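Local coordinates for cell division control protein Cdc48 (Mycobacterium smegmatis, PDB 5E7P) that probably binds and hydrolyses ATP as a Cdc48-type member of the AAA ATPase family, with two ATPase modules in one chain, each holding ADP here, at residues E251-L254 with L255-L258; A496-E499 with A500-P504; A733-E736 with S737-F741. All coordinates share one frame; numbering follows the deposited sequence.

Interaction 1 (E251-L254 with L255-L258)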
loop_
_atom_site.group_PDB
_atom_site.type_symbol
_atom_site.label_atom_id
_atom_site.label_comp_id
_atom_site.label_asym_id
_atom_site.label_seq_id
_atom_site.Cartn_x
_atom_site.Cartn_y
_atom_site.Cartn_z
ATOM N N GLU A 251 -21.079 -14.195 25.629
ATOM C CA GLU A 251 -22.192 -15.132 25.483
ATOM C C GLU A 251 -21.723 -16.509 25.011
ATOM O O GLU A 251 -22.116 -16.964 23.936
ATOM C CB GLU A 251 -23.220 -14.568 24.500
ATOM C CG GLU A 251 -23.615 -13.123 24.781
ATOM C CD GLU A 251 -24.299 -12.457 23.598
ATOM O OE1 GLU A 251 -25.105 -13.128 22.917
ATOM O OE2 GLU A 251 -24.022 -11.264 23.345
ATOM N N PRO A 252 -20.895 -17.188 25.823
ATOM C CA PRO A 252 -20.253 -18.439 25.401
ATOM C C PRO A 252 -21.228 -19.610 25.334
ATOM O O PRO A 252 -20.936 -20.614 24.684
ATOM C CB PRO A 252 -19.213 -18.694 26.504
ATOM C CG PRO A 252 -19.180 -17.436 27.341
ATOM C CD PRO A 252 -20.539 -16.846 27.208
ATOM N N GLU A 253 -22.368 -19.483 26.004
ATOM C CA GLU A 253 -23.360 -20.553 26.021
ATOM C C GLU A 253 -24.182 -20.585 24.734
ATOM O O GLU A 253 -24.780 -21.606 24.396
ATOM C CB GLU A 253 -24.272 -20.428 27.243
ATOM C CG GLU A 253 -23.559 -20.618 28.577
ATOM C CD GLU A 253 -23.156 -22.062 28.840
ATOM O OE1 GLU A 253 -22.400 -22.304 29.806
ATOM O OE2 GLU A 253 -23.600 -22.957 28.089
ATOM N N LEU A 254 -24.209 -19.466 24.019
ATOM C CA LEU A 254 -24.858 -19.422 22.716
ATOM C C LEU A 254 -24.061 -20.273 21.735
ATOM O O LEU A 254 -24.624 -21.094 21.011
ATOM C CB LEU A 254 -24.966 -17.979 22.216
ATOM C CG LEU A 254 -25.839 -17.689 20.992
ATOM C CD1 LEU A 254 -26.382 -16.268 21.068
ATOM C CD2 LEU A 254 -25.081 -17.890 19.682
ATOM N N LEU A 255 -22.747 -20.073 21.722
ATOM C CA LEU A 255 -21.860 -20.843 20.856
ATOM C C LEU A 255 -21.844 -22.316 21.250
ATOM O O LEU A 255 -21.784 -23.198 20.394
ATOM C CB LEU A 255 -20.440 -20.279 20.906
ATOM C CG LEU A 255 -20.259 -18.873 20.337
ATOM C CD1 LEU A 255 -18.795 -18.473 20.356
ATOM C CD2 LEU A 255 -20.823 -18.797 18.928
ATOM N N LYS A 256 -21.899 -22.570 22.553
ATOM C CA LYS A 256 -21.884 -23.931 23.072
ATOM C C LYS A 256 -23.144 -24.691 22.663
ATOM O O LYS A 256 -23.093 -25.886 22.386
ATOM C CB LYS A 256 -21.737 -23.908 24.596
ATOM C CG LYS A 256 -21.650 -25.278 25.251
ATOM C CD LYS A 256 -21.418 -25.151 26.751
ATOM C CE LYS A 256 -21.768 -26.438 27.484
ATOM N NZ LYS A 256 -20.953 -27.594 27.018
ATOM N N THR A 257 -24.271 -23.986 22.615
ATOM C CA THR A 257 -25.540 -24.586 22.220
ATOM C C THR A 257 -25.498 -25.053 20.767
ATOM O O THR A 257 -26.094 -26.071 20.412
ATOM C CB THR A 257 -26.705 -23.588 22.394
ATOM O OG1 THR A 257 -26.767 -23.149 23.756
ATOM C CG2 THR A 257 -28.028 -24.230 22.015
ATOM N N LEU A 258 -24.782 -24.307 19.932
ATOM C CA LEU A 258 -24.707 -24.607 18.507
ATOM C C LEU A 258 -23.532 -25.520 18.167
ATOM O O LEU A 258 -23.360 -25.917 17.016
ATOM C CB LEU A 258 -24.623 -23.313 17.693
ATOM C CG LEU A 258 -25.733 -22.298 17.981
ATOM C CD1 LEU A 258 -25.630 -21.098 17.057
ATOM C CD2 LEU A 258 -27.107 -22.951 17.879
#

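Interaction 2 (A496-E499 with A500-P504)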
loop_
_atom_site.group_PDB
_atom_site.type_symbol
_atom_site.label_atom_id
_atom_site.label_comp_id
_atom_site.label_asym_id
_atom_site.label_seq_id
_atom_site.Cartn_x
_atom_site.Cartn_y
_atom_site.Cartn_z
ATOM N N ALA A 496 -16.896 -2.428 -19.231
ATOM C CA ALA A 496 -17.339 -3.782 -18.914
ATOM C C ALA A 496 -17.083 -4.139 -17.453
ATOM O O ALA A 496 -17.939 -4.721 -16.796
ATOM C CB ALA A 496 -16.667 -4.794 -19.833
ATOM N N LEU A 497 -15.902 -3.788 -16.953
ATOM C CA LEU A 497 -15.535 -4.103 -15.576
ATOM C C LEU A 497 -16.333 -3.279 -14.570
ATOM O O LEU A 497 -16.744 -3.792 -13.528
ATOM C CB LEU A 497 -14.032 -3.909 -15.352
ATOM C CG LEU A 497 -13.113 -4.912 -16.053
ATOM C CD1 LEU A 497 -11.672 -4.741 -15.589
ATOM C CD2 LEU A 497 -13.593 -6.337 -15.822
ATOM N N THR A 498 -16.538 -2.002 -14.881
ATOM C CA THR A 498 -17.351 -1.130 -14.043
ATOM C C THR A 498 -18.745 -1.718 -13.876
ATOM O O THR A 498 -19.279 -1.764 -12.770
ATOM C CB THR A 498 -17.469 0.289 -14.640
ATOM O OG1 THR A 498 -16.191 0.934 -14.607
ATOM C CG2 THR A 498 -18.451 1.123 -13.844
ATOM N N GLU A 499 -19.319 -2.191 -14.976
ATOM C CA GLU A 499 -20.678 -2.724 -14.955
ATOM C C GLU A 499 -20.754 -4.121 -14.345
ATOM O O GLU A 499 -21.742 -4.466 -13.694
ATOM C CB GLU A 499 -21.279 -2.713 -16.362
ATOM C CG GLU A 499 -21.355 -1.318 -16.972
ATOM C CD GLU A 499 -22.145 -1.270 -18.270
ATOM O OE1 GLU A 499 -22.695 -2.315 -18.677
ATOM O OE2 GLU A 499 -22.212 -0.180 -18.879
ATOM N N ALA A 500 -19.710 -4.917 -14.542
ATOM C CA ALA A 500 -19.701 -6.292 -14.049
ATOM C C ALA A 500 -19.238 -6.398 -12.597
ATOM O O ALA A 500 -19.614 -7.329 -11.886
ATOM C CB ALA A 500 -18.842 -7.174 -14.945
ATOM N N VAL A 501 -18.428 -5.442 -12.156
ATOM C CA VAL A 501 -17.818 -5.529 -10.834
ATOM C C VAL A 501 -18.235 -4.401 -9.894
ATOM O O VAL A 501 -18.776 -4.654 -8.818
ATOM C CB VAL A 501 -16.277 -5.576 -10.929
ATOM C CG1 VAL A 501 -15.654 -5.538 -9.542
ATOM C CG2 VAL A 501 -15.833 -6.814 -11.692
ATOM N N LEU A 502 -17.981 -3.159 -10.296
ATOM C CA LEU A 502 -18.249 -2.012 -9.428
ATOM C C LEU A 502 -19.738 -1.765 -9.180
ATOM O O LEU A 502 -20.157 -1.591 -8.037
ATOM C CB LEU A 502 -17.582 -0.747 -9.969
ATOM C CG LEU A 502 -16.056 -0.736 -9.874
ATOM C CD1 LEU A 502 -15.510 0.654 -10.179
ATOM C CD2 LEU A 502 -15.599 -1.211 -8.505
ATOM N N TRP A 503 -20.527 -1.745 -10.249
ATOM C CA TRP A 503 -21.967 -1.508 -10.136
ATOM C C TRP A 503 -22.699 -2.444 -9.160
ATOM O O TRP A 503 -23.439 -1.964 -8.302
ATOM C CB TRP A 503 -22.640 -1.527 -11.515
ATOM C CG TRP A 503 -22.465 -0.267 -12.297
ATOM C CD1 TRP A 503 -21.724 0.824 -11.945
ATOM C CD2 TRP A 503 -23.053 0.039 -13.567
ATOM N NE1 TRP A 503 -21.811 1.789 -12.921
ATOM C CE2 TRP A 503 -22.623 1.331 -13.927
ATOM C CE3 TRP A 503 -23.899 -0.659 -14.437
ATOM C CZ2 TRP A 503 -23.009 1.942 -15.117
ATOM C CZ3 TRP A 503 -24.283 -0.051 -15.616
ATOM C CH2 TRP A 503 -23.836 1.235 -15.948
ATOM N N PRO A 504 -22.507 -3.775 -9.281
ATOM C CA PRO A 504 -23.227 -4.635 -8.332
ATOM C C PRO A 504 -22.782 -4.471 -6.876
ATOM O O PRO A 504 -23.626 -4.531 -5.981
ATOM C CB PRO A 504 -22.917 -6.052 -8.833
ATOM C CG PRO A 504 -21.696 -5.912 -9.664
ATOM C CD PRO A 504 -21.799 -4.570 -10.301
#

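Interaction 3 (A733-E736 with S737-F741)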
loop_
_atom_site.group_PDB
_atom_site.type_symbol
_atom_site.label_atom_id
_atom_site.label_comp_id
_atom_site.label_asym_id
_atom_site.label_seq_id
_atom_site.Cartn_x
_atom_site.Cartn_y
_atom_site.Cartn_z
ATOM N N ALA A 733 -0.900 -13.931 -34.692
ATOM C CA ALA A 733 -1.494 -15.261 -34.626
ATOM C C ALA A 733 -2.002 -15.555 -33.219
ATOM O O ALA A 733 -3.104 -16.077 -33.042
ATOM C CB ALA A 733 -0.489 -16.314 -35.064
ATOM N N GLN A 734 -1.193 -15.214 -32.221
ATOM C CA GLN A 734 -1.568 -15.417 -30.825
ATOM C C GLN A 734 -2.686 -14.467 -30.410
ATOM O O GLN A 734 -3.531 -14.815 -29.587
ATOM C CB GLN A 734 -0.355 -15.250 -29.907
ATOM C CG GLN A 734 0.740 -16.275 -30.151
ATOM C CD GLN A 734 1.819 -16.249 -29.085
ATOM O OE1 GLN A 734 2.638 -15.331 -29.034
ATOM N NE2 GLN A 734 1.824 -17.263 -28.223
ATOM N N VAL A 735 -2.682 -13.268 -30.982
ATOM C CA VAL A 735 -3.742 -12.300 -30.730
ATOM C C VAL A 735 -5.051 -12.813 -31.320
ATOM O O VAL A 735 -6.117 -12.682 -30.712
ATOM C CB VAL A 735 -3.394 -10.914 -31.313
ATOM C CG1 VAL A 735 -4.631 -10.023 -31.376
ATOM C CG2 VAL A 735 -2.299 -10.254 -30.488
ATOM N N GLU A 736 -4.957 -13.412 -32.502
ATOM C CA GLU A 736 -6.114 -14.016 -33.150
ATOM C C GLU A 736 -6.620 -15.193 -32.322
ATOM O O GLU A 736 -7.826 -15.399 -32.186
ATOM C CB GLU A 736 -5.751 -14.490 -34.559
ATOM C CG GLU A 736 -6.947 -14.707 -35.469
ATOM C CD GLU A 736 -7.592 -13.402 -35.902
ATOM O OE1 GLU A 736 -8.764 -13.430 -36.337
ATOM O OE2 GLU A 736 -6.923 -12.347 -35.816
ATOM N N SER A 737 -5.686 -15.956 -31.767
ATOM C CA SER A 737 -6.015 -17.130 -30.967
ATOM C C SER A 737 -6.786 -16.766 -29.695
ATOM O O SER A 737 -7.652 -17.517 -29.247
ATOM C CB SER A 737 -4.740 -17.897 -30.610
ATOM O OG SER A 737 -5.041 -19.113 -29.949
ATOM N N LEU A 738 -6.468 -15.611 -29.119
ATOM C CA LEU A 738 -7.143 -15.150 -27.912
ATOM C C LEU A 738 -8.523 -14.585 -28.223
ATOM O O LEU A 738 -9.464 -14.763 -27.450
ATOM C CB LEU A 738 -6.304 -14.091 -27.196
ATOM C CG LEU A 738 -4.985 -14.560 -26.592
ATOM C CD1 LEU A 738 -4.319 -13.427 -25.838
ATOM C CD2 LEU A 738 -5.225 -15.746 -25.681
ATOM N N ARG A 739 -8.638 -13.901 -29.357
ATOM C CA ARG A 739 -9.900 -13.289 -29.754
ATOM C C ARG A 739 -10.954 -14.344 -30.082
ATOM O O ARG A 739 -12.144 -14.143 -29.832
ATOM C CB ARG A 739 -9.694 -12.357 -30.952
ATOM C CG ARG A 739 -10.920 -11.531 -31.308
ATOM C CD ARG A 739 -10.692 -10.672 -32.543
ATOM N NE ARG A 739 -9.671 -9.646 -32.338
ATOM C CZ ARG A 739 -8.459 -9.677 -32.882
ATOM N NH1 ARG A 739 -8.111 -10.685 -33.670
ATOM N NH2 ARG A 739 -7.595 -8.699 -32.641
ATOM N N GLU A 740 -10.508 -15.469 -30.633
ATOM C CA GLU A 740 -11.409 -16.553 -31.013
ATOM C C GLU A 740 -11.774 -17.462 -29.840
ATOM O O GLU A 740 -12.663 -18.304 -29.961
ATOM C CB GLU A 740 -10.793 -17.395 -32.132
ATOM C CG GLU A 740 -10.772 -16.724 -33.494
ATOM C CD GLU A 740 -10.188 -17.623 -34.568
ATOM O OE1 GLU A 740 -9.613 -18.674 -34.212
ATOM O OE2 GLU A 740 -10.307 -17.280 -35.765
ATOM N N PHE A 741 -11.088 -17.288 -28.714
ATOM C CA PHE A 741 -11.246 -18.179 -27.566
ATOM C C PHE A 741 -12.687 -18.312 -27.070
ATOM O O PHE A 741 -13.149 -19.417 -26.786
ATOM C CB PHE A 741 -10.333 -17.751 -26.411
ATOM C CG PHE A 741 -10.529 -18.557 -25.158
ATOM C CD1 PHE A 741 -9.952 -19.808 -25.028
ATOM C CD2 PHE A 741 -11.297 -18.068 -24.113
ATOM C CE1 PHE A 741 -10.135 -20.555 -23.879
ATOM C CE2 PHE A 741 -11.485 -18.810 -22.963
ATOM C CZ PHE A 741 -10.903 -20.056 -22.845
#

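Interaction 1 (E251-L254 with L255-L258)
E253 and K256 run side by side off one face of the short helix 252-258, pointing the same way. The glutamate chain bends at its second torsion (chi2 -72°), which lays E253 OE2 against the methylene part of the lysine, 3.4 Å from K256 CD. The ammonium group turns off at the end of its chain: K256 NZ stays 5.4 Å from E253 OE2, so any attraction between the charges acts at a distance, and what touches is the carboxylate oxygen and a lysine methylene. L254 and L258, one turn apart, also lie alongside each other, with L254 CD2 4.2 Å from L258 CD1; both L254 and its neighbour L255 rest on L247 of helix 237-249. T257 turns back to the backbone. T257 OG1 stands beside its own N (chi1 -58°) and gives a hydrogen bond of 2.6 Å to E253 O. T257 N also bonds to E253 O, at 3.0 Å, from above the carbonyl plane. K256 N bonds to P252 O in the ordinary helical way, while the bond from L258 N to L254 O is weak. Chemically, then, two donors of one residue grip a single carbonyl oxygen, and the threonine hydroxyl is satisfied within its own helix on an otherwise exposed surface.

Interaction 2 (A496-E499 with A500-P504)
W503 folds back along helix 491-506 and lays its indole beside E499, one turn earlier. The glutamate side chain can be followed outward over the ring. E499 CB starts 3.8 Å from W503 CE3. E499 CG, set beside the backbone N and anti to the carbonyl carbon (chi1 -60°), sits over the face of the six-membered ring of W503, 3.6 Å from its centroid and 17° off the normal, a CH-pi contact. From there the chain runs on extended. E499 CD lies 3.6 Å from W503 CZ3, and E499 OE2 reaches W503 CH2 at the same 3.6 Å. The carboxylate is only 10° from parallel with the indole, so it slides along the ring as a flat layer. Its OE1 forms a salt bridge with R495, a turn back on the same helix.

The pyrrole side of the indole meets T498, whose methyl CG2 comes within 3.5 Å of W503 NE1; the threonine OG1 is hydrogen-bonded to K494 O. Between E499 and W503 the helix widens into a pi-type turn at 500-502. W503 N consequently bonds to T498 O, five residues back, at 2.8 Å and nearly in line with the carbonyl. P504, lacking an N-H, follows at a kink, its CD 3.4 Å from E499 O.

L497, V501 and L502 pack on L539 of helix 534-539, which follows the ADP-binding P-loop. The W503 side is chemically mixed: E499 lays CG and its carboxylate along the indole, while OE1 is held by R495, whose positive charge would probably favour the ionised carboxylate.

Interaction 3 (A733-E736 with S737-F741)
V735 and R739 meet one turn apart on the C-terminal helix 732-739, which packs against the second AAA module, a P-loop NTPase fold. The tight part is the inward side. L738 is buried against P527, P632 and F650, and V735 packs on P653; the side chain of L738 is about 6 Å from that of N630 and that of V735 about 7 Å from that of C530, both ADP-binding residues. Ordinary i to i+4 hydrogen bonds carry the backbone here, including L738 N to Q734 O and R739 N to V735 O, each 3.1 Å.

R739 borders this packed side. Its chain bends at the third torsion (chi3 -65°), bringing the guanidinium back across V735, where R739 NH2 lies 3.5 Å from V735 CG1 and V735 O sits over one face of the group. NE makes a salt bridge to E652, so the arginine links two acids.

The other side is looser and more exposed. E736 bends at its second torsion (chi2 72°) and reaches the edge of the guanidinium with its carboxylate turned 57° from that plane. E736 OE1 stands 4.2 Å from E740 OE2, a like-charge approach that the nearby arginine would be expected to ease. A salt bridge between side chains crosses this outer side, E736 OE2 to R739 NH1, at 3.0 Å.

In the fold
All three are local contacts within one helix, met in series along the chain: interaction 1, then interaction 2, then interaction 3. Interaction 1 belongs to the first AAA module, on a short surface helix just ahead of strand 265-269, far from the annotated sites. Interactions 2 and 3, centres 25 Å apart, both pack on the second module, with its parallel sheet. Helix 491-506 touches strand 623-629, whereas helix 732-739 touches strand 645-650; the side chains of L497 and L738 lie about 10 Å and about 9 Å from bound ADP. Interaction 1 lies 40 Å from interaction 2 and 57 Å from interaction 3, centre to centre. The last helix and an earlier one thus both pack on the sheet near the second nucleotide site, without those two side chains touching the nucleotide.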